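Local coordinates for aminotransferase, class IV (Brucella abortus, PDB 4TVI), which probably transfers the amino group of leucine, isoleucine or valine to 2-oxoglutarate, using pyridoxal 5'-phosphate as its cofactor, at residues 56-70 with 118-131. Residues are numbered along the deposited sequence; the frame is centred on the assembly and turned at random. Where two conformers were deposited one is given.
Sequences QATWLGSLVFDGARL and TDVYIRPMYWAEEG
V64 pairs with Y126 and A68 with I122 in an antiparallel ladder, where 64-70, an edge strand of the five-stranded sheet within this chain of the class IV aminotransferase, runs along 120-128. Both rungs are doubly bonded; A68 N reaches I122 O at 2.8 Å, in the carbonyl plane. At P124, which has no N-H to give, the ladder keeps one bond: D66 N to P124 O, 3.1 Å. On the face of V64 and A68, V64 CG2 meets Y126 CB at 3.6 Å and comes at the edge of the tyrosine ring, while L70 CD2 lies 3.8 Å from V120 CG2. Helices 78-91 and 100-111 cover this side. The other face, carrying F65 and M125, turns toward the second subunit, where R123 NH2 donates to A53 O of that subunit and the guanidinium makes a cation-pi contact with its W59. R69 bends at chi2 (78°), bringing NH1 edge-on to V120 O in a weak bond; NH1 also donates to I152 O, and NE to M279 O.

Ahead of V64 the chain comes out of helix 56-60, whose axis runs almost at right angles to strand 120-128. A57 CB sits 3.5 Å from W127 CB, and Q56 N bonds E129 O from above the carbonyl plane. With OG set between its backbone N and carbonyl carbon (chi1 61°), S62 faces both partners: OG accepts a hydrogen bond from A128 N at 3.2 Å and donates to Q56 OE1 at 2.8 Å.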
ATOM      1  N   GLN A  56     -11.793  -2.838   5.648  1.00 15.46           N
ATOM      2  CA  GLN A  56     -11.387  -1.999   4.526  1.00 16.98           C
ATOM      3  C   GLN A  56      -9.866  -1.955   4.424  1.00 16.74           C
ATOM      4  O   GLN A  56      -9.304  -2.072   3.340  1.00 17.27           O
ATOM      5  CB  GLN A  56     -11.955  -0.581   4.681  1.00 18.87           C
ATOM      6  CG  GLN A  56     -11.765   0.332   3.464  1.00 18.98           C
ATOM      7  CD  GLN A  56     -10.442   1.084   3.470  1.00 18.47           C
ATOM      8  OE1 GLN A  56      -9.663   0.996   4.418  1.00 17.40           O
ATOM      9  NE2 GLN A  56     -10.187   1.834   2.406  1.00 18.73           N
ATOM     10  N   ALA A  57      -9.205  -1.799   5.567  1.00 15.57           N
ATOM     11  CA  ALA A  57      -7.753  -1.666   5.592  1.00 14.52           C
ATOM     12  C   ALA A  57      -7.056  -2.916   5.073  1.00 13.49           C
ATOM     13  O   ALA A  57      -5.968  -2.844   4.502  1.00 13.99           O
ATOM     14  CB  ALA A  57      -7.280  -1.354   6.995  1.00 16.05           C
ATOM     15  N   THR A  58      -7.689  -4.063   5.263  1.00 12.65           N
ATOM     16  CA  THR A  58      -7.054  -5.326   4.931  1.00 12.88           C
ATOM     17  C   THR A  58      -6.761  -5.453   3.431  1.00 13.89           C
ATOM     18  O   THR A  58      -5.653  -5.830   3.038  1.00 15.17           O
ATOM     19  CB  THR A  58      -7.921  -6.503   5.405  1.00 17.81           C
ATOM     20  OG1 THR A  58      -8.052  -6.446   6.834  1.00 19.84           O
ATOM     21  CG2 THR A  58      -7.296  -7.831   5.010  1.00 17.90           C
ATOM     22  N   TRP A  59      -7.730  -5.120   2.584  1.00 14.24           N
ATOM     23  CA  TRP A  59      -7.510  -5.295   1.151  1.00 16.26           C
ATOM     24  C   TRP A  59      -7.517  -3.988   0.358  1.00 17.06           C
ATOM     25  O   TRP A  59      -7.395  -4.014  -0.864  1.00 15.48           O
ATOM     26  CB  TRP A  59      -8.544  -6.265   0.568  1.00 14.29           C
ATOM     27  CG  TRP A  59      -9.976  -5.856   0.747  1.00 18.45           C
ATOM     28  CD1 TRP A  59     -10.675  -5.792   1.923  1.00 19.32           C
ATOM     29  CD2 TRP A  59     -10.900  -5.509  -0.289  1.00 20.32           C
ATOM     30  NE1 TRP A  59     -11.969  -5.399   1.681  1.00 18.78           N
ATOM     31  CE2 TRP A  59     -12.134  -5.225   0.331  1.00 20.62           C
ATOM     32  CE3 TRP A  59     -10.806  -5.410  -1.681  1.00 22.34           C
ATOM     33  CZ2 TRP A  59     -13.263  -4.846  -0.394  1.00 23.12           C
ATOM     34  CZ3 TRP A  59     -11.924  -5.031  -2.399  1.00 24.21           C
ATOM     35  CH2 TRP A  59     -13.137  -4.753  -1.755  1.00 26.17           C
ATOM     36  N   LEU A  60      -7.630  -2.851   1.044  1.00 18.20           N
ATOM     37  CA  LEU A  60      -7.621  -1.560   0.357  1.00 18.24           C
ATOM     38  C   LEU A  60      -6.570  -0.598   0.944  1.00 17.99           C
ATOM     39  O   LEU A  60      -6.427   0.535   0.485  1.00 17.93           O
ATOM     40  CB  LEU A  60      -9.026  -0.943   0.384  1.00 18.03           C
ATOM     41  CG  LEU A  60     -10.059  -1.742  -0.432  1.00 18.43           C
ATOM     42  CD1 LEU A  60     -11.487  -1.255  -0.203  1.00 17.86           C
ATOM     43  CD2 LEU A  60      -9.729  -1.746  -1.939  1.00 19.19           C
ATOM     44  N   GLY A  61      -5.842  -1.069   1.955  1.00 16.55           N
ATOM     45  CA  GLY A  61      -4.556  -0.504   2.341  1.00 14.50           C
ATOM     46  C   GLY A  61      -4.423   0.764   3.170  1.00 15.62           C
ATOM     47  O   GLY A  61      -3.419   1.459   3.061  1.00 16.87           O
ATOM     48  N   SER A  62      -5.385   1.057   4.033  1.00 17.25           N
ATOM     49  CA  SER A  62      -5.386   2.354   4.710  1.00 17.42           C
ATOM     50  C   SER A  62      -4.559   2.436   6.006  1.00 17.04           C
ATOM     51  O   SER A  62      -4.520   3.490   6.637  1.00 19.96           O
ATOM     52  CB  SER A  62      -6.829   2.768   5.013  1.00 18.09           C
ATOM     53  OG  SER A  62      -7.458   1.825   5.870  1.00 21.18           O
ATOM     54  N   LEU A  63      -3.870   1.364   6.387  1.00 16.03           N
ATOM     55  CA  LEU A  63      -3.173   1.354   7.680  1.00 16.06           C
ATOM     56  C   LEU A  63      -1.911   2.221   7.696  1.00 15.19           C
ATOM     57  O   LEU A  63      -1.085   2.170   6.778  1.00 15.04           O
ATOM     58  CB  LEU A  63      -2.809  -0.076   8.097  1.00 15.70           C
ATOM     59  CG  LEU A  63      -2.248  -0.253   9.524  1.00 16.66           C
ATOM     60  CD1 LEU A  63      -2.721  -1.574  10.158  1.00 17.06           C
ATOM     61  CD2 LEU A  63      -0.724  -0.187   9.548  1.00 17.10           C
ATOM     62  N   VAL A  64      -1.777   3.017   8.751  1.00 14.10           N
ATOM     63  CA  VAL A  64      -0.558   3.776   9.001  1.00 14.80           C
ATOM     64  C   VAL A  64       0.088   3.275  10.281  1.00 16.65           C
ATOM     65  O   VAL A  64      -0.574   2.648  11.112  1.00 17.36           O
ATOM     66  CB  VAL A  64      -0.829   5.278   9.130  1.00 15.34           C
ATOM     67  CG1 VAL A  64      -1.421   5.809   7.845  1.00 15.17           C
ATOM     68  CG2 VAL A  64      -1.761   5.546  10.296  1.00 15.21           C
ATOM     69  N   PHE A  65       1.373   3.563  10.449  1.00 12.36           N
ATOM     70  CA  PHE A  65       2.095   3.102  11.623  1.00 17.78           C
ATOM     71  C   PHE A  65       3.225   4.054  11.976  1.00 17.77           C
ATOM     72  O   PHE A  65       3.593   4.914  11.179  1.00 14.64           O
ATOM     73  CB  PHE A  65       2.647   1.694  11.387  1.00 20.15           C
ATOM     74  CG  PHE A  65       3.772   1.642  10.393  1.00 21.41           C
ATOM     75  CD1 PHE A  65       3.512   1.632   9.030  1.00 19.45           C
ATOM     76  CD2 PHE A  65       5.092   1.602  10.820  1.00 21.56           C
ATOM     77  CE1 PHE A  65       4.546   1.582   8.111  1.00 17.41           C
ATOM     78  CE2 PHE A  65       6.133   1.554   9.907  1.00 20.70           C
ATOM     79  CZ  PHE A  65       5.860   1.543   8.549  1.00 18.35           C
ATOM     80  N   ASP A  66       3.775   3.901  13.174  1.00 16.97           N
ATOM     81  CA  ASP A  66       5.007   4.593  13.518  1.00 16.25           C
ATOM     82  C   ASP A  66       5.907   3.644  14.291  1.00 18.12           C
ATOM     83  O   ASP A  66       5.631   2.442  14.378  1.00 18.60           O
ATOM     84  CB  ASP A  66       4.730   5.866  14.315  1.00 15.95           C
ATOM     85  CG  ASP A  66       5.686   6.990  13.958  1.00 16.47           C
ATOM     86  OD1 ASP A  66       6.866   6.914  14.361  1.00 16.32           O
ATOM     87  OD2 ASP A  66       5.259   7.941  13.264  1.00 15.56           O
ATOM     88  N   GLY A  67       7.008   4.167  14.814  1.00 15.02           N
ATOM     89  CA  GLY A  67       7.937   3.336  15.550  1.00 12.87           C
ATOM     90  C   GLY A  67       8.723   4.117  16.574  1.00 16.73           C
ATOM     91  O   GLY A  67       9.412   5.076  16.227  1.00 15.09           O
ATOM     92  N   ALA A  68       8.607   3.723  17.838  1.00 15.83           N
ATOM     93  CA  ALA A  68       9.467   4.267  18.883  1.00 16.82           C
ATOM     94  C   ALA A  68      10.286   3.139  19.504  1.00 16.86           C
ATOM     95  O   ALA A  68      10.081   1.965  19.186  1.00 16.79           O
ATOM     96  CB  ALA A  68       8.646   4.983  19.937  1.00 18.51           C
ATOM     97  N   ARG A  69      11.207   3.486  20.396  1.00 15.42           N
ATOM     98  CA  ARG A  69      12.124   2.490  20.942  1.00 17.27           C
ATOM     99  C   ARG A  69      12.375   2.666  22.436  1.00 19.57           C
ATOM    100  O   ARG A  69      12.669   3.767  22.901  1.00 14.15           O
ATOM    101  CB  ARG A  69      13.459   2.543  20.195  1.00 13.63           C
ATOM    102  CG  ARG A  69      14.314   1.288  20.317  1.00 17.58           C
ATOM    103  CD  ARG A  69      13.823   0.171  19.402  1.00 14.21           C
ATOM    104  NE  ARG A  69      14.857  -0.834  19.177  1.00 14.80           N
ATOM    105  CZ  ARG A  69      14.992  -1.945  19.893  1.00 21.78           C
ATOM    106  NH1 ARG A  69      14.149  -2.199  20.886  1.00 21.72           N
ATOM    107  NH2 ARG A  69      15.968  -2.803  19.619  1.00 21.42           N
ATOM    108  N   LEU A  70      12.260   1.572  23.180  1.00 20.08           N
ATOM    109  CA  LEU A  70      12.727   1.530  24.560  1.00 20.65           C
ATOM    110  C   LEU A  70      14.060   0.797  24.605  1.00 19.95           C
ATOM    111  O   LEU A  70      14.154  -0.347  24.162  1.00 19.09           O
ATOM    112  CB  LEU A  70      11.709   0.838  25.469  1.00 22.44           C
ATOM    113  CG  LEU A  70      12.229   0.450  26.857  1.00 23.64           C
ATOM    114  CD1 LEU A  70      12.556   1.692  27.686  1.00 17.00           C
ATOM    115  CD2 LEU A  70      11.240  -0.467  27.585  1.00 20.11           C
ATOM    116  N   THR A 118      14.304  -4.799  29.732  1.00 30.34           N
ATOM    117  CA  THR A 118      13.932  -5.376  28.444  1.00 30.21           C
ATOM    118  C   THR A 118      13.747  -4.258  27.425  1.00 28.64           C
ATOM    119  O   THR A 118      12.956  -3.343  27.646  1.00 27.95           O
ATOM    120  CB  THR A 118      12.639  -6.216  28.536  1.00 29.02           C
ATOM    121  OG1 THR A 118      12.846  -7.317  29.430  1.00 29.42           O
ATOM    122  CG2 THR A 118      12.243  -6.752  27.162  1.00 26.58           C
ATOM    123  N   ASP A 119      14.495  -4.323  26.327  1.00 20.74           N
ATOM    124  CA  ASP A 119      14.386  -3.332  25.254  1.00 19.63           C
ATOM    125  C   ASP A 119      13.188  -3.644  24.369  1.00 22.75           C
ATOM    126  O   ASP A 119      12.941  -4.803  24.015  1.00 22.07           O
ATOM    127  CB  ASP A 119      15.660  -3.276  24.401  1.00 19.70           C
ATOM    128  CG  ASP A 119      16.907  -3.042  25.221  1.00 23.04           C
ATOM    129  OD1 ASP A 119      16.807  -2.436  26.310  1.00 25.12           O
ATOM    130  OD2 ASP A 119      17.995  -3.451  24.765  1.00 22.10           O
ATOM    131  N   VAL A 120      12.431  -2.611  24.023  1.00 20.26           N
ATOM    132  CA  VAL A 120      11.167  -2.823  23.344  1.00 20.12           C
ATOM    133  C   VAL A 120      11.035  -1.938  22.101  1.00 21.56           C
ATOM    134  O   VAL A 120      11.447  -0.774  22.097  1.00 16.04           O
ATOM    135  CB  VAL A 120       9.970  -2.562  24.300  1.00 18.00           C
ATOM    136  CG1 VAL A 120       8.637  -2.795  23.586  1.00 16.63           C
ATOM    137  CG2 VAL A 120      10.064  -3.450  25.549  1.00 18.58           C
ATOM    138  N   TYR A 121      10.483  -2.531  21.047  1.00 19.23           N
ATOM    139  CA  TYR A 121      10.057  -1.831  19.846  1.00 18.02           C
ATOM    140  C   TYR A 121       8.557  -1.509  19.902  1.00 17.95           C
ATOM    141  O   TYR A 121       7.717  -2.394  20.103  1.00 16.80           O
ATOM    142  CB  TYR A 121      10.417  -2.665  18.616  1.00 22.01           C
ATOM    143  CG  TYR A 121       9.773  -2.227  17.323  1.00 25.66           C
ATOM    144  CD1 TYR A 121       9.924  -0.939  16.834  1.00 26.98           C
ATOM    145  CD2 TYR A 121       9.064  -3.139  16.555  1.00 29.49           C
ATOM    146  CE1 TYR A 121       9.334  -0.557  15.637  1.00 31.07           C
ATOM    147  CE2 TYR A 121       8.486  -2.775  15.363  1.00 31.34           C
ATOM    148  CZ  TYR A 121       8.618  -1.487  14.903  1.00 32.89           C
ATOM    149  OH  TYR A 121       8.029  -1.147  13.703  1.00 32.77           O
ATOM    150  N   ILE A 122       8.249  -0.224  19.749  1.00 15.91           N
ATOM    151  CA  ILE A 122       6.902   0.312  19.933  1.00 17.75           C
ATOM    152  C   ILE A 122       6.253   0.733  18.611  1.00 18.96           C
ATOM    153  O   ILE A 122       6.714   1.681  17.974  1.00 22.20           O
ATOM    154  CB  ILE A 122       6.932   1.534  20.878  1.00 17.04           C
ATOM    155  CG1 ILE A 122       7.632   1.186  22.195  1.00 14.82           C
ATOM    156  CG2 ILE A 122       5.527   2.069  21.121  1.00 14.01           C
ATOM    157  CD1 ILE A 122       8.039   2.410  22.990  1.00 15.13           C
ATOM    158  N   ARG A 123       5.195   0.040  18.193  1.00 15.94           N
ATOM    159  CA  ARG A 123       4.539   0.367  16.926  1.00 14.32           C
ATOM    160  C   ARG A 123       3.053   0.688  17.094  1.00 14.51           C
ATOM    161  O   ARG A 123       2.227  -0.216  17.222  1.00 16.96           O
ATOM    162  CB  ARG A 123       4.697  -0.772  15.909  1.00 16.07           C
ATOM    163  CG  ARG A 123       4.046  -0.460  14.541  1.00 13.77           C
ATOM    164  CD  ARG A 123       4.291  -1.553  13.500  1.00 13.70           C
ATOM    165  NE  ARG A 123       3.734  -2.841  13.909  1.00 16.00           N
ATOM    166  CZ  ARG A 123       4.467  -3.865  14.332  1.00 19.58           C
ATOM    167  NH1 ARG A 123       5.786  -3.750  14.391  1.00 20.46           N
ATOM    168  NH2 ARG A 123       3.883  -5.005  14.694  1.00 17.50           N
ATOM    169  N   PRO A 124       2.709   1.985  17.103  1.00 14.41           N
ATOM    170  CA  PRO A 124       1.312   2.427  17.038  1.00 15.13           C
ATOM    171  C   PRO A 124       0.742   2.227  15.636  1.00 16.35           C
ATOM    172  O   PRO A 124       1.474   2.410  14.664  1.00 17.29           O
ATOM    173  CB  PRO A 124       1.390   3.921  17.378  1.00 13.35           C
ATOM    174  CG  PRO A 124       2.779   4.152  17.886  1.00 14.88           C
ATOM    175  CD  PRO A 124       3.633   3.120  17.241  1.00 13.19           C
ATOM    176  N   MET A 125      -0.534   1.865  15.530  1.00 15.11           N
ATOM    177  CA  MET A 125      -1.147   1.629  14.224  1.00 15.29           C
ATOM    178  C   MET A 125      -2.593   2.129  14.160  1.00 17.56           C
ATOM    179  O   MET A 125      -3.381   1.896  15.075  1.00 20.87           O
ATOM    180  CB  MET A 125      -1.099   0.141  13.879  1.00 17.29           C
ATOM    181  CG  MET A 125       0.299  -0.394  13.603  1.00 16.35           C
ATOM    182  SD  MET A 125       0.333  -2.181  13.355  1.00 18.93           S
ATOM    183  CE  MET A 125      -0.182  -2.755  14.973  1.00 19.75           C
ATOM    184  N   TYR A 126      -2.920   2.822  13.075  1.00 15.99           N
ATOM    185  CA  TYR A 126      -4.280   3.268  12.785  1.00 17.29           C
ATOM    186  C   TYR A 126      -4.716   2.703  11.439  1.00 17.94           C
ATOM    187  O   TYR A 126      -3.893   2.579  10.533  1.00 18.84           O
ATOM    188  CB  TYR A 126      -4.378   4.789  12.711  1.00 19.05           C
ATOM    189  CG  TYR A 126      -4.398   5.553  14.011  1.00 18.36           C
ATOM    190  CD1 TYR A 126      -5.417   5.375  14.940  1.00 18.50           C
ATOM    191  CD2 TYR A 126      -3.434   6.514  14.273  1.00 18.39           C
ATOM    192  CE1 TYR A 126      -5.446   6.109  16.118  1.00 19.55           C
ATOM    193  CE2 TYR A 126      -3.457   7.247  15.436  1.00 19.93           C
ATOM    194  CZ  TYR A 126      -4.462   7.044  16.359  1.00 19.92           C
ATOM    195  OH  TYR A 126      -4.473   7.788  17.521  1.00 21.16           O
ATOM    196  N   TRP A 127      -6.001   2.393  11.299  1.00 15.48           N
ATOM    197  CA  TRP A 127      -6.541   1.894  10.037  1.00 15.47           C
ATOM    198  C   TRP A 127      -8.063   2.041   9.995  1.00 14.61           C
ATOM    199  O   TRP A 127      -8.710   2.202  11.029  1.00 16.77           O
ATOM    200  CB  TRP A 127      -6.150   0.433   9.829  1.00 13.90           C
ATOM    201  CG  TRP A 127      -6.858  -0.506  10.770  1.00 18.27           C
ATOM    202  CD1 TRP A 127      -8.020  -1.186  10.533  1.00 19.58           C
ATOM    203  CD2 TRP A 127      -6.452  -0.853  12.101  1.00 17.48           C
ATOM    204  NE1 TRP A 127      -8.357  -1.941  11.633  1.00 21.80           N
ATOM    205  CE2 TRP A 127      -7.413  -1.752  12.611  1.00 18.83           C
ATOM    206  CE3 TRP A 127      -5.370  -0.490  12.913  1.00 20.12           C
ATOM    207  CZ2 TRP A 127      -7.321  -2.300  13.890  1.00 18.06           C
ATOM    208  CZ3 TRP A 127      -5.282  -1.036  14.189  1.00 21.37           C
ATOM    209  CH2 TRP A 127      -6.253  -1.930  14.664  1.00 18.76           C
ATOM    210  N   ALA A 128      -8.637   1.967   8.801  1.00 15.49           N
ATOM    211  CA  ALA A 128     -10.088   2.047   8.663  1.00 16.31           C
ATOM    212  C   ALA A 128     -10.705   0.657   8.625  1.00 17.86           C
ATOM    213  O   ALA A 128     -10.226  -0.217   7.904  1.00 18.43           O
ATOM    214  CB  ALA A 128     -10.469   2.823   7.415  1.00 16.04           C
ATOM    215  N   GLU A 129     -11.764   0.455   9.406  1.00 17.99           N
ATOM    216  CA  GLU A 129     -12.490  -0.810   9.375  1.00 20.92           C
ATOM    217  C   GLU A 129     -13.489  -0.865   8.215  1.00 22.70           C
ATOM    218  O   GLU A 129     -13.764  -1.940   7.685  1.00 21.67           O
ATOM    219  CB  GLU A 129     -13.231  -1.056  10.691  1.00 19.58           C
ATOM    220  CG  GLU A 129     -12.367  -1.607  11.803  1.00 19.57           C
ATOM    221  CD  GLU A 129     -11.900  -3.023  11.525  1.00 21.01           C
ATOM    222  OE1 GLU A 129     -12.601  -3.749  10.784  1.00 23.24           O
ATOM    223  OE2 GLU A 129     -10.829  -3.409  12.043  1.00 19.00           O
ATOM    224  N   GLU A 130     -14.038   0.288   7.836  1.00 22.41           N
ATOM    225  CA  GLU A 130     -15.068   0.353   6.800  0.54 23.27           C
ATOM    226  C   GLU A 130     -14.712   1.342   5.699  1.00 22.31           C
ATOM    227  O   GLU A 130     -13.931   2.271   5.914  1.00 19.67           O
ATOM    228  CB  GLU A 130     -16.417   0.756   7.396  0.54 24.38           C
ATOM    229  CG  GLU A 130     -16.825   0.019   8.653  0.54 25.38           C
ATOM    230  CD  GLU A 130     -18.104   0.581   9.238  0.54 26.89           C
ATOM    231  OE1 GLU A 130     -19.106   0.680   8.495  0.54 27.73           O
ATOM    232  OE2 GLU A 130     -18.104   0.942  10.432  0.54 27.09           O
ATOM    233  N   GLY A 131     -15.305   1.148   4.527  1.00 21.89           N
ATOM    234  CA  GLY A 131     -15.181   2.108   3.449  1.00 22.25           C
ATOM    235  C   GLY A 131     -16.471   2.900   3.409  1.00 26.37           C
ATOM    236  O   GLY A 131     -17.471   2.484   4.005  1.00 25.78           O
TER